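Local coordinates for alternansucrase (Leuconostoc mesenteroides, PDB 6HVG), which belongs to glycoside hydrolase family 70, pairing a TIM-barrel-type domain that holds a calcium ion with repeats of the choline-binding and cell-wall-binding type, at residues A[1110-1115]-A[1159-1164]; A[1088-1093]-A[1105-1110]; A[1114-1119]-A[1202-1207]. All coordinates share one frame; numbering follows the deposited sequence.

How the interactions relate
All three contacts lie within the family 70 region and involve the long connection between barrel strand 1081-1083 and helix 1135-1147. Interactions 1 and 2 share Tyr1110 and have centres about 9 Å apart; a probable hydrogen bond from Ser1091 N to Ala1111 O, 3.1 Å, joins them. Interaction 3 overlaps interaction 1 at Asp1114 and Arg1115, with centres about 11 Å apart. A salt bridge between Arg1089 NE and Asp1117 OD2, 2.7 Å, ties interaction 2 to interaction 3 across about 14 Å between centres. Interaction 1 includes Asp1159, a calcium ligand, whereas in interaction 3 the side chain of Arg1115 is about 12 Å from the calcium ion.

Interaction 1 (A[1110-1115]-A[1159-1164]); sequences YAFTDR and DQIYAL. With CA (calcium ion), chain C.
The backbone oxygen of Gln1160 accepts from two waters, and each leads across to segment 1110-1115. Water 1 donates to Gln1160 O at 3.1 Å and to Tyr1110 O at 2.8 Å, bridging the carbonyls while lying over one face of the Phe1112 ring toward its rim. Water 2 donates to Gln1160 O and takes a weak bond from Arg1115 NH1, at the edge of a guanidinium held chiefly by Gln593 and Glu592. The direct backbone bond runs from Tyr1162 N to Phe1112 O, 2.8 Å and nearly straight at 170°.

Beside it, Ala1111 CB sits over the centre of the Tyr1162 ring in a CH-pi contact, 3.3 Å from the centroid. With CG1 anti to the backbone N (chi1 -172°), Ile1161 sends that branch across the Phe1112 side chain at about a right angle, CG1 lying 4.2 Å from Phe1112 CD1. Two residues before Ile1161, Asp1159 OD1 binds the calcium ion at 2.2 Å. Water 3 also binds the ion and donates to Asp1159 O, while Glu575, Asp581 and Asn625 are the other protein residues of the site.

Strand 1160-1161 forms one border of an antiparallel sheet, next to strand 580-582. Ile1161 packs on Met1248 of strand 1248-1252, and Ala1111 rests against helix 1102-1105.

Interaction 2 (A[1088-1093]-A[1105-1110]); sequences YRSSGD and FLNNGY
Segments 1088-1093 and 1105-1110 run antiparallel, with CA atoms of Tyr1088 and Gly1109 5.2 Å apart, those of Ser1090 and Asn1107 5.0 Å, and those of Gly1092 and Phe1105 4.8 Å. Ser1090 occupies the middle of the contact and points at segment 1105-1110, its CB 3.6 Å from Asn1107 CA. Its OG is anti to the backbone N (chi1 172°), which turns the hydroxyl along its own chain to accept from Gly1092 N at 2.8 Å. This ST turn bends the chain beyond the short strand 1089-1090, and Gly1092 follows with a positive phi of 68°.

At one end of the contact the Tyr1088 ring presents its edge to Gly1109 O, which lies near the ring plane, 3.8 Å from CD2. The hydroxyl of the same tyrosine is bonded to Asp1155 O. Gly1109 has backbone angles at which a CB would jam against the preceding carbonyl. The bend there is braced by an Asx turn, in which Asn1108 OD1 accepts from Tyr1110 N at 2.8 Å and 159°.

At the other end Asp1093 crosses Phe1105 at about a right angle, with OD1 3.7 Å from Phe1105 CB. The phenyl ring itself leads away and meets Phe777 edge-to-face.

Helix 1102-1105 ends as this contact begins, and Ser1104 OG from that helix bonds to both Ser1091 OG and Gly1092 O. On another side, Leu1106 packs on Phe779 and Leu782 of helix 779-793. The two segments thus fold together within the connection that leads from strand 1081-1083 of the parallel barrel sheet to helix 1135-1147.

Interaction 3 (A[1114-1119]-A[1202-1207]); sequences DRYDLG and DYQAKY
Asp1114 receives the N-terminal turn of helix 1203-1207, a helix whose N-cap residue is Asp1202. Among the hydrogen bonds, Tyr1203 N donates to Asp1114 OD2 at 2.6 Å, on the syn lone pair of that oxygen. The other oxygen, OD1, accepts from Tyr1116 N at 3.2 Å from above the carboxylate plane, closing an Asx turn. CG is anti to the backbone N (chi1 -166°), which lets one carboxylate bond both to its own segment and to segment 1202-1207. The capping bond goes from Ala1205 N to Asp1202 OD1, 3.1 Å. A weak bond of 3.4 Å joins Arg1115 NE to Gln1204 OE1; the NE2 of that amide bonds to Ile1240 O and Glu592 OE2. Tyr1116 OH bonds to Glu592 and Asn595.

Charge is concentrated here: Asp1114 OD2 and Asp1202 OD2 are 3.7 Å apart. The amide groups at the helix start probably ease that repulsion.

Apolar packing centres on Tyr1116. Its CB rests on Tyr1203 CB, and CD2 lies 3.5 Å from Tyr1207 CB. The Gln1204 amide meets the ring at its edge, the two planes 82° apart. Tyr1203 in turn stacks on Phe1120, and Asp1117 packs its CB 3.8 Å from Tyr1203 CD1.

Asp1117 is also salt-bridged to Arg1089, and its OD1 closes another Asx turn, met by Gly1119 N at 3.1 Å nearly in line with the C-O bond.

Interaction 1 (A[1110-1115]-A[1159-1164])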
loop_
_atom_site.group_PDB
_atom_site.type_symbol
_atom_site.label_atom_id
_atom_site.label_comp_id
_atom_site.label_asym_id
_atom_site.label_seq_id
_atom_site.Cartn_x
_atom_site.Cartn_y
_atom_site.Cartn_z
ATOM N N TYR A 1110 -12.361 -12.010 -1.819
ATOM C CA TYR A 1110 -12.199 -10.710 -2.475
ATOM C C TYR A 1110 -11.367 -10.772 -3.745
ATOM O O TYR A 1110 -11.466 -9.873 -4.571
ATOM C CB TYR A 1110 -11.618 -9.664 -1.522
ATOM C CG TYR A 1110 -12.655 -9.126 -0.575
ATOM C CD1 TYR A 1110 -13.676 -8.295 -1.035
ATOM C CD2 TYR A 1110 -12.659 -9.482 0.757
ATOM C CE1 TYR A 1110 -14.650 -7.814 -0.181
ATOM C CE2 TYR A 1110 -13.630 -9.004 1.614
ATOM C CZ TYR A 1110 -14.616 -8.175 1.146
ATOM O OH TYR A 1110 -15.576 -7.726 2.021
ATOM N N ALA A 1111 -10.567 -11.829 -3.908
ATOM C CA ALA A 1111 -9.777 -12.027 -5.126
ATOM C C ALA A 1111 -10.270 -13.282 -5.818
ATOM O O ALA A 1111 -10.111 -14.372 -5.306
ATOM C CB ALA A 1111 -8.297 -12.141 -4.788
ATOM N N PHE A 1112 -10.836 -13.118 -7.004
ATOM C CA PHE A 1112 -11.473 -14.209 -7.691
ATOM C C PHE A 1112 -11.213 -14.192 -9.188
ATOM O O PHE A 1112 -10.974 -13.156 -9.775
ATOM C CB PHE A 1112 -12.988 -14.159 -7.459
ATOM C CG PHE A 1112 -13.582 -12.785 -7.593
ATOM C CD1 PHE A 1112 -13.947 -12.297 -8.838
ATOM C CD2 PHE A 1112 -13.785 -11.996 -6.468
ATOM C CE1 PHE A 1112 -14.472 -11.034 -8.970
ATOM C CE2 PHE A 1112 -14.325 -10.729 -6.584
ATOM C CZ PHE A 1112 -14.670 -10.248 -7.845
ATOM N N THR A 1113 -11.280 -15.375 -9.791
ATOM C CA THR A 1113 -11.183 -15.555 -11.239
ATOM C C THR A 1113 -12.556 -15.548 -11.915
ATOM O O THR A 1113 -12.712 -14.969 -12.977
ATOM C CB THR A 1113 -10.525 -16.910 -11.561
ATOM O OG1 THR A 1113 -11.139 -17.931 -10.748
ATOM C CG2 THR A 1113 -9.013 -16.839 -11.291
ATOM N N ASP A 1114 -13.533 -16.184 -11.277
ATOM C CA ASP A 1114 -14.878 -16.359 -11.823
ATOM C C ASP A 1114 -15.899 -15.704 -10.903
ATOM O O ASP A 1114 -16.077 -16.112 -9.752
ATOM C CB ASP A 1114 -15.169 -17.848 -11.948
ATOM C CG ASP A 1114 -16.377 -18.156 -12.811
ATOM O OD1 ASP A 1114 -17.200 -17.250 -13.068
ATOM O OD2 ASP A 1114 -16.485 -19.303 -13.268
ATOM N N ARG A 1115 -16.568 -14.671 -11.397
ATOM C CA ARG A 1115 -17.489 -13.905 -10.542
ATOM C C ARG A 1115 -18.755 -14.691 -10.194
ATOM O O ARG A 1115 -19.417 -14.382 -9.199
ATOM C CB ARG A 1115 -17.894 -12.609 -11.208
ATOM C CG ARG A 1115 -16.726 -11.804 -11.723
ATOM C CD ARG A 1115 -17.080 -10.365 -11.992
ATOM N NE ARG A 1115 -18.180 -10.274 -12.912
ATOM C CZ ARG A 1115 -18.840 -9.153 -13.141
ATOM N NH1 ARG A 1115 -18.489 -8.025 -12.535
ATOM N NH2 ARG A 1115 -19.851 -9.167 -13.995
ATOM N N ASP A 1159 -14.982 -3.767 -8.825
ATOM C CA ASP A 1159 -13.746 -3.067 -9.192
ATOM C C ASP A 1159 -12.726 -3.925 -9.949
ATOM O O ASP A 1159 -12.069 -3.427 -10.862
ATOM C CB ASP A 1159 -13.069 -2.448 -7.979
ATOM C CG ASP A 1159 -11.774 -1.708 -8.342
ATOM O OD1 ASP A 1159 -11.808 -0.708 -9.073
ATOM O OD2 ASP A 1159 -10.692 -2.162 -7.914
ATOM N N GLN A 1160 -12.555 -5.193 -9.579
ATOM C CA GLN A 1160 -11.487 -5.990 -10.187
ATOM C C GLN A 1160 -11.747 -7.483 -10.268
ATOM O O GLN A 1160 -12.703 -7.998 -9.696
ATOM C CB GLN A 1160 -10.129 -5.730 -9.480
ATOM C CG GLN A 1160 -9.922 -6.421 -8.141
ATOM C CD GLN A 1160 -10.755 -5.836 -7.011
ATOM O OE1 GLN A 1160 -10.843 -4.609 -6.872
ATOM N NE2 GLN A 1160 -11.348 -6.701 -6.183
ATOM N N ILE A 1161 -10.850 -8.168 -10.969
ATOM C CA ILE A 1161 -10.879 -9.607 -11.116
ATOM C C ILE A 1161 -9.422 -10.069 -11.239
ATOM O O ILE A 1161 -8.599 -9.334 -11.766
ATOM C CB ILE A 1161 -11.755 -9.986 -12.330
ATOM C CG1 ILE A 1161 -11.977 -11.497 -12.414
ATOM C CG2 ILE A 1161 -11.166 -9.451 -13.623
ATOM C CD1 ILE A 1161 -13.059 -11.873 -13.399
ATOM N N TYR A 1162 -9.101 -11.257 -10.729
ATOM C CA TYR A 1162 -7.711 -11.738 -10.681
ATOM C C TYR A 1162 -7.412 -12.877 -11.639
ATOM O O TYR A 1162 -8.303 -13.563 -12.097
ATOM C CB TYR A 1162 -7.371 -12.260 -9.285
ATOM C CG TYR A 1162 -7.137 -11.229 -8.197
ATOM C CD1 TYR A 1162 -8.158 -10.397 -7.753
ATOM C CD2 TYR A 1162 -5.903 -11.153 -7.550
ATOM C CE1 TYR A 1162 -7.955 -9.512 -6.707
ATOM C CE2 TYR A 1162 -5.687 -10.256 -6.520
ATOM C CZ TYR A 1162 -6.715 -9.446 -6.094
ATOM O OH TYR A 1162 -6.488 -8.594 -5.033
ATOM N N ALA A 1163 -6.129 -13.083 -11.904
ATOM C CA ALA A 1163 -5.624 -14.298 -12.531
ATOM C C ALA A 1163 -6.444 -14.791 -13.724
ATOM O O ALA A 1163 -7.041 -15.884 -13.680
ATOM C CB ALA A 1163 -5.505 -15.380 -11.487
ATOM N N LEU A 1164 -6.459 -13.985 -14.787
ATOM C CA LEU A 1164 -7.088 -14.353 -16.054
ATOM C C LEU A 1164 -6.049 -15.108 -16.908
ATOM O O LEU A 1164 -4.944 -14.627 -17.073
ATOM C CB LEU A 1164 -7.563 -13.096 -16.768
ATOM C CG LEU A 1164 -8.548 -12.256 -15.945
ATOM C CD1 LEU A 1164 -8.575 -10.815 -16.403
ATOM C CD2 LEU A 1164 -9.952 -12.823 -15.988
HETATM CA CA CA C . -11.178 0.737 -10.582
HETATM O O HOH W 1 -11.565 -9.596 -7.343
HETATM O O HOH W 2 -15.917 -8.061 -10.360
HETATM O O HOH W 3 -12.879 -0.627 -11.511
#

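Interaction 2 (A[1088-1093]-A[1105-1110])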
loop_
_atom_site.group_PDB
_atom_site.type_symbol
_atom_site.label_atom_id
_atom_site.label_comp_id
_atom_site.label_asym_id
_atom_site.label_seq_id
_atom_site.Cartn_x
_atom_site.Cartn_y
_atom_site.Cartn_z
ATOM N N TYR A 1088 -17.151 -15.697 -3.803
ATOM C CA TYR A 1088 -16.641 -15.988 -5.147
ATOM C C TYR A 1088 -15.403 -16.862 -5.038
ATOM O O TYR A 1088 -14.667 -16.774 -4.066
ATOM C CB TYR A 1088 -16.371 -14.680 -5.859
ATOM C CG TYR A 1088 -17.504 -13.711 -5.597
ATOM C CD1 TYR A 1088 -18.750 -13.910 -6.164
ATOM C CD2 TYR A 1088 -17.349 -12.634 -4.731
ATOM C CE1 TYR A 1088 -19.792 -13.057 -5.905
ATOM C CE2 TYR A 1088 -18.391 -11.771 -4.481
ATOM C CZ TYR A 1088 -19.614 -11.996 -5.070
ATOM O OH TYR A 1088 -20.685 -11.173 -4.819
ATOM N N ARG A 1089 -15.193 -17.734 -6.008
ATOM C CA ARG A 1089 -14.067 -18.677 -5.940
ATOM C C ARG A 1089 -12.718 -17.964 -5.974
ATOM O O ARG A 1089 -12.439 -17.201 -6.912
ATOM C CB ARG A 1089 -14.098 -19.687 -7.086
ATOM C CG ARG A 1089 -12.888 -20.610 -7.049
ATOM C CD ARG A 1089 -13.056 -21.828 -7.915
ATOM N NE ARG A 1089 -14.371 -22.446 -7.766
ATOM C CZ ARG A 1089 -14.780 -23.128 -6.697
ATOM N NH1 ARG A 1089 -13.989 -23.302 -5.642
ATOM N NH2 ARG A 1089 -15.981 -23.672 -6.695
ATOM N N SER A 1090 -11.878 -18.263 -4.984
ATOM C CA SER A 1090 -10.581 -17.621 -4.879
ATOM C C SER A 1090 -9.668 -17.971 -6.050
ATOM O O SER A 1090 -9.667 -19.112 -6.544
ATOM C CB SER A 1090 -9.890 -18.001 -3.584
ATOM O OG SER A 1090 -8.550 -17.525 -3.565
ATOM N N SER A 1091 -8.895 -16.972 -6.476
ATOM C CA SER A 1091 -7.854 -17.156 -7.480
ATOM C C SER A 1091 -6.618 -17.820 -6.865
ATOM O O SER A 1091 -5.746 -18.301 -7.592
ATOM C CB SER A 1091 -7.472 -15.822 -8.113
ATOM O OG SER A 1091 -7.112 -14.887 -7.115
ATOM N N GLY A 1092 -6.545 -17.842 -5.539
ATOM C CA GLY A 1092 -5.597 -18.702 -4.838
ATOM C C GLY A 1092 -4.131 -18.331 -5.008
ATOM O O GLY A 1092 -3.767 -17.155 -4.930
ATOM N N ASP A 1093 -3.298 -19.343 -5.247
ATOM C CA ASP A 1093 -1.863 -19.143 -5.454
ATOM C C ASP A 1093 -1.503 -18.773 -6.888
ATOM O O ASP A 1093 -0.344 -18.472 -7.154
ATOM C CB ASP A 1093 -1.098 -20.401 -5.038
ATOM C CG ASP A 1093 -1.085 -20.602 -3.525
ATOM O OD1 ASP A 1093 -1.262 -19.608 -2.794
ATOM O OD2 ASP A 1093 -0.869 -21.737 -3.069
ATOM N N PHE A 1105 -4.115 -15.263 -1.791
ATOM C CA PHE A 1105 -3.534 -16.461 -1.177
ATOM C C PHE A 1105 -4.174 -16.851 0.156
ATOM O O PHE A 1105 -4.020 -17.992 0.598
ATOM C CB PHE A 1105 -1.992 -16.388 -1.099
ATOM C CG PHE A 1105 -1.439 -15.237 -0.298
ATOM C CD1 PHE A 1105 -1.428 -15.293 1.082
ATOM C CD2 PHE A 1105 -0.849 -14.145 -0.926
ATOM C CE1 PHE A 1105 -0.909 -14.260 1.828
ATOM C CE2 PHE A 1105 -0.313 -13.104 -0.169
ATOM C CZ PHE A 1105 -0.355 -13.155 1.214
ATOM N N LEU A 1106 -4.920 -15.938 0.777
ATOM C CA LEU A 1106 -5.758 -16.309 1.917
ATOM C C LEU A 1106 -7.201 -16.702 1.536
ATOM O O LEU A 1106 -8.031 -16.926 2.399
ATOM C CB LEU A 1106 -5.750 -15.204 2.984
ATOM C CG LEU A 1106 -4.408 -14.938 3.695
ATOM C CD1 LEU A 1106 -4.579 -13.860 4.748
ATOM C CD2 LEU A 1106 -3.897 -16.208 4.338
ATOM N N ASN A 1107 -7.493 -16.791 0.252
ATOM C CA ASN A 1107 -8.756 -17.329 -0.222
ATOM C C ASN A 1107 -10.005 -16.714 0.398
ATOM O O ASN A 1107 -11.040 -17.382 0.542
ATOM C CB ASN A 1107 -8.763 -18.846 -0.042
ATOM C CG ASN A 1107 -7.609 -19.526 -0.769
ATOM O OD1 ASN A 1107 -7.184 -19.092 -1.828
ATOM N ND2 ASN A 1107 -7.102 -20.590 -0.193
ATOM N N ASN A 1108 -9.927 -15.430 0.729
ATOM C CA ASN A 1108 -11.015 -14.797 1.453
ATOM C C ASN A 1108 -12.206 -14.432 0.593
ATOM O O ASN A 1108 -13.270 -14.051 1.118
ATOM C CB ASN A 1108 -10.527 -13.591 2.258
ATOM C CG ASN A 1108 -10.023 -12.477 1.391
ATOM O OD1 ASN A 1108 -10.450 -12.329 0.255
ATOM N ND2 ASN A 1108 -9.146 -11.657 1.941
ATOM N N GLY A 1109 -12.034 -14.532 -0.724
ATOM C CA GLY A 1109 -13.148 -14.304 -1.660
ATOM C C GLY A 1109 -13.149 -12.958 -2.340
ATOM O O GLY A 1109 -13.859 -12.778 -3.320
ATOM N N TYR A 1110 -12.361 -12.010 -1.819
ATOM C CA TYR A 1110 -12.199 -10.710 -2.475
ATOM C C TYR A 1110 -11.367 -10.772 -3.745
ATOM O O TYR A 1110 -11.466 -9.873 -4.571
ATOM C CB TYR A 1110 -11.618 -9.664 -1.522
ATOM C CG TYR A 1110 -12.655 -9.126 -0.575
ATOM C CD1 TYR A 1110 -13.676 -8.295 -1.035
ATOM C CD2 TYR A 1110 -12.659 -9.482 0.757
ATOM C CE1 TYR A 1110 -14.650 -7.814 -0.181
ATOM C CE2 TYR A 1110 -13.630 -9.004 1.614
ATOM C CZ TYR A 1110 -14.616 -8.175 1.146
ATOM O OH TYR A 1110 -15.576 -7.726 2.021
#

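Interaction 3 (A[1114-1119]-A[1202-1207])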
loop_
_atom_site.group_PDB
_atom_site.type_symbol
_atom_site.label_atom_id
_atom_site.label_comp_id
_atom_site.label_asym_id
_atom_site.label_seq_id
_atom_site.Cartn_x
_atom_site.Cartn_y
_atom_site.Cartn_z
ATOM N N ASP A 1114 -13.533 -16.184 -11.277
ATOM C CA ASP A 1114 -14.878 -16.359 -11.823
ATOM C C ASP A 1114 -15.899 -15.704 -10.903
ATOM O O ASP A 1114 -16.077 -16.112 -9.752
ATOM C CB ASP A 1114 -15.169 -17.848 -11.948
ATOM C CG ASP A 1114 -16.377 -18.156 -12.811
ATOM O OD1 ASP A 1114 -17.200 -17.250 -13.068
ATOM O OD2 ASP A 1114 -16.485 -19.303 -13.268
ATOM N N ARG A 1115 -16.568 -14.671 -11.397
ATOM C CA ARG A 1115 -17.489 -13.905 -10.542
ATOM C C ARG A 1115 -18.755 -14.691 -10.194
ATOM O O ARG A 1115 -19.417 -14.382 -9.199
ATOM C CB ARG A 1115 -17.894 -12.609 -11.208
ATOM C CG ARG A 1115 -16.726 -11.804 -11.723
ATOM C CD ARG A 1115 -17.080 -10.365 -11.992
ATOM N NE ARG A 1115 -18.180 -10.274 -12.912
ATOM C CZ ARG A 1115 -18.840 -9.153 -13.141
ATOM N NH1 ARG A 1115 -18.489 -8.025 -12.535
ATOM N NH2 ARG A 1115 -19.851 -9.167 -13.995
ATOM N N TYR A 1116 -19.110 -15.683 -11.009
ATOM C CA TYR A 1116 -20.350 -16.400 -10.834
ATOM C C TYR A 1116 -20.196 -17.766 -10.158
ATOM O O TYR A 1116 -21.207 -18.406 -9.847
ATOM C CB TYR A 1116 -21.023 -16.584 -12.177
ATOM C CG TYR A 1116 -21.548 -15.312 -12.781
ATOM C CD1 TYR A 1116 -20.717 -14.480 -13.502
ATOM C CD2 TYR A 1116 -22.891 -14.974 -12.675
ATOM C CE1 TYR A 1116 -21.192 -13.318 -14.078
ATOM C CE2 TYR A 1116 -23.384 -13.820 -13.252
ATOM C CZ TYR A 1116 -22.525 -12.994 -13.954
ATOM O OH TYR A 1116 -23.016 -11.841 -14.513
ATOM N N ASP A 1117 -18.962 -18.225 -9.948
ATOM C CA ASP A 1117 -18.708 -19.488 -9.250
ATOM C C ASP A 1117 -18.671 -19.228 -7.750
ATOM O O ASP A 1117 -17.683 -18.708 -7.217
ATOM C CB ASP A 1117 -17.384 -20.083 -9.709
ATOM C CG ASP A 1117 -17.143 -21.480 -9.190
ATOM O OD1 ASP A 1117 -17.833 -21.903 -8.264
ATOM O OD2 ASP A 1117 -16.231 -22.164 -9.694
ATOM N N LEU A 1118 -19.747 -19.610 -7.059
ATOM C CA LEU A 1118 -19.859 -19.434 -5.606
ATOM C C LEU A 1118 -19.696 -20.763 -4.822
ATOM O O LEU A 1118 -20.104 -20.871 -3.662
ATOM C CB LEU A 1118 -21.194 -18.773 -5.283
ATOM C CG LEU A 1118 -21.237 -17.248 -5.555
ATOM C CD1 LEU A 1118 -21.466 -16.925 -7.021
ATOM C CD2 LEU A 1118 -22.295 -16.558 -4.707
ATOM N N GLY A 1119 -19.061 -21.746 -5.454
ATOM C CA GLY A 1119 -18.750 -23.008 -4.803
ATOM C C GLY A 1119 -19.306 -24.240 -5.506
ATOM O O GLY A 1119 -19.485 -25.276 -4.872
ATOM N N ASP A 1202 -16.018 -20.979 -18.217
ATOM C CA ASP A 1202 -16.216 -20.887 -16.764
ATOM C C ASP A 1202 -17.667 -20.467 -16.494
ATOM O O ASP A 1202 -18.472 -20.455 -17.426
ATOM C CB ASP A 1202 -15.197 -19.902 -16.157
ATOM C CG ASP A 1202 -15.346 -18.459 -16.682
ATOM O OD1 ASP A 1202 -16.064 -18.203 -17.686
ATOM O OD2 ASP A 1202 -14.712 -17.565 -16.078
ATOM N N TYR A 1203 -18.018 -20.147 -15.247
ATOM C CA TYR A 1203 -19.394 -19.733 -14.933
ATOM C C TYR A 1203 -19.721 -18.311 -15.420
ATOM O O TYR A 1203 -20.885 -17.978 -15.627
ATOM C CB TYR A 1203 -19.722 -19.930 -13.445
ATOM C CG TYR A 1203 -19.868 -21.402 -13.097
ATOM C CD1 TYR A 1203 -18.786 -22.144 -12.621
ATOM C CD2 TYR A 1203 -21.076 -22.061 -13.294
ATOM C CE1 TYR A 1203 -18.910 -23.491 -12.355
ATOM C CE2 TYR A 1203 -21.209 -23.416 -13.030
ATOM C CZ TYR A 1203 -20.124 -24.126 -12.568
ATOM O OH TYR A 1203 -20.250 -25.464 -12.294
ATOM N N GLN A 1204 -18.700 -17.490 -15.657
ATOM C CA GLN A 1204 -18.882 -16.205 -16.350
ATOM C C GLN A 1204 -19.391 -16.401 -17.778
ATOM O O GLN A 1204 -20.105 -15.548 -18.306
ATOM C CB GLN A 1204 -17.565 -15.440 -16.374
ATOM C CG GLN A 1204 -17.602 -14.116 -17.121
ATOM C CD GLN A 1204 -18.337 -13.036 -16.352
ATOM O OE1 GLN A 1204 -17.959 -12.697 -15.224
ATOM N NE2 GLN A 1204 -19.377 -12.459 -16.973
ATOM N N ALA A 1205 -18.994 -17.500 -18.415
ATOM C CA ALA A 1205 -19.479 -17.824 -19.754
ATOM C C ALA A 1205 -20.894 -18.365 -19.713
ATOM O O ALA A 1205 -21.707 -18.037 -20.568
ATOM C CB ALA A 1205 -18.542 -18.810 -20.430
ATOM N N LYS A 1206 -21.197 -19.196 -18.721
ATOM C CA LYS A 1206 -22.550 -19.736 -18.574
ATOM C C LYS A 1206 -23.565 -18.632 -18.307
ATOM O O LYS A 1206 -24.503 -18.461 -19.065
ATOM C CB LYS A 1206 -22.616 -20.763 -17.445
ATOM C CG LYS A 1206 -23.886 -21.585 -17.482
ATOM C CD LYS A 1206 -24.024 -22.427 -16.232
ATOM C CE LYS A 1206 -25.294 -23.255 -16.258
ATOM N NZ LYS A 1206 -25.159 -24.332 -15.247
ATOM N N TYR A 1207 -23.338 -17.866 -17.243
ATOM C CA TYR A 1207 -24.312 -16.899 -16.744
ATOM C C TYR A 1207 -24.138 -15.442 -17.226
ATOM O O TYR A 1207 -25.005 -14.616 -17.001
ATOM C CB TYR A 1207 -24.332 -16.924 -15.200
ATOM C CG TYR A 1207 -24.906 -18.189 -14.587
ATOM C CD1 TYR A 1207 -26.167 -18.660 -14.950
ATOM C CD2 TYR A 1207 -24.200 -18.903 -13.637
ATOM C CE1 TYR A 1207 -26.690 -19.816 -14.392
ATOM C CE2 TYR A 1207 -24.724 -20.053 -13.065
ATOM C CZ TYR A 1207 -25.964 -20.505 -13.445
ATOM O OH TYR A 1207 -26.478 -21.631 -12.863
#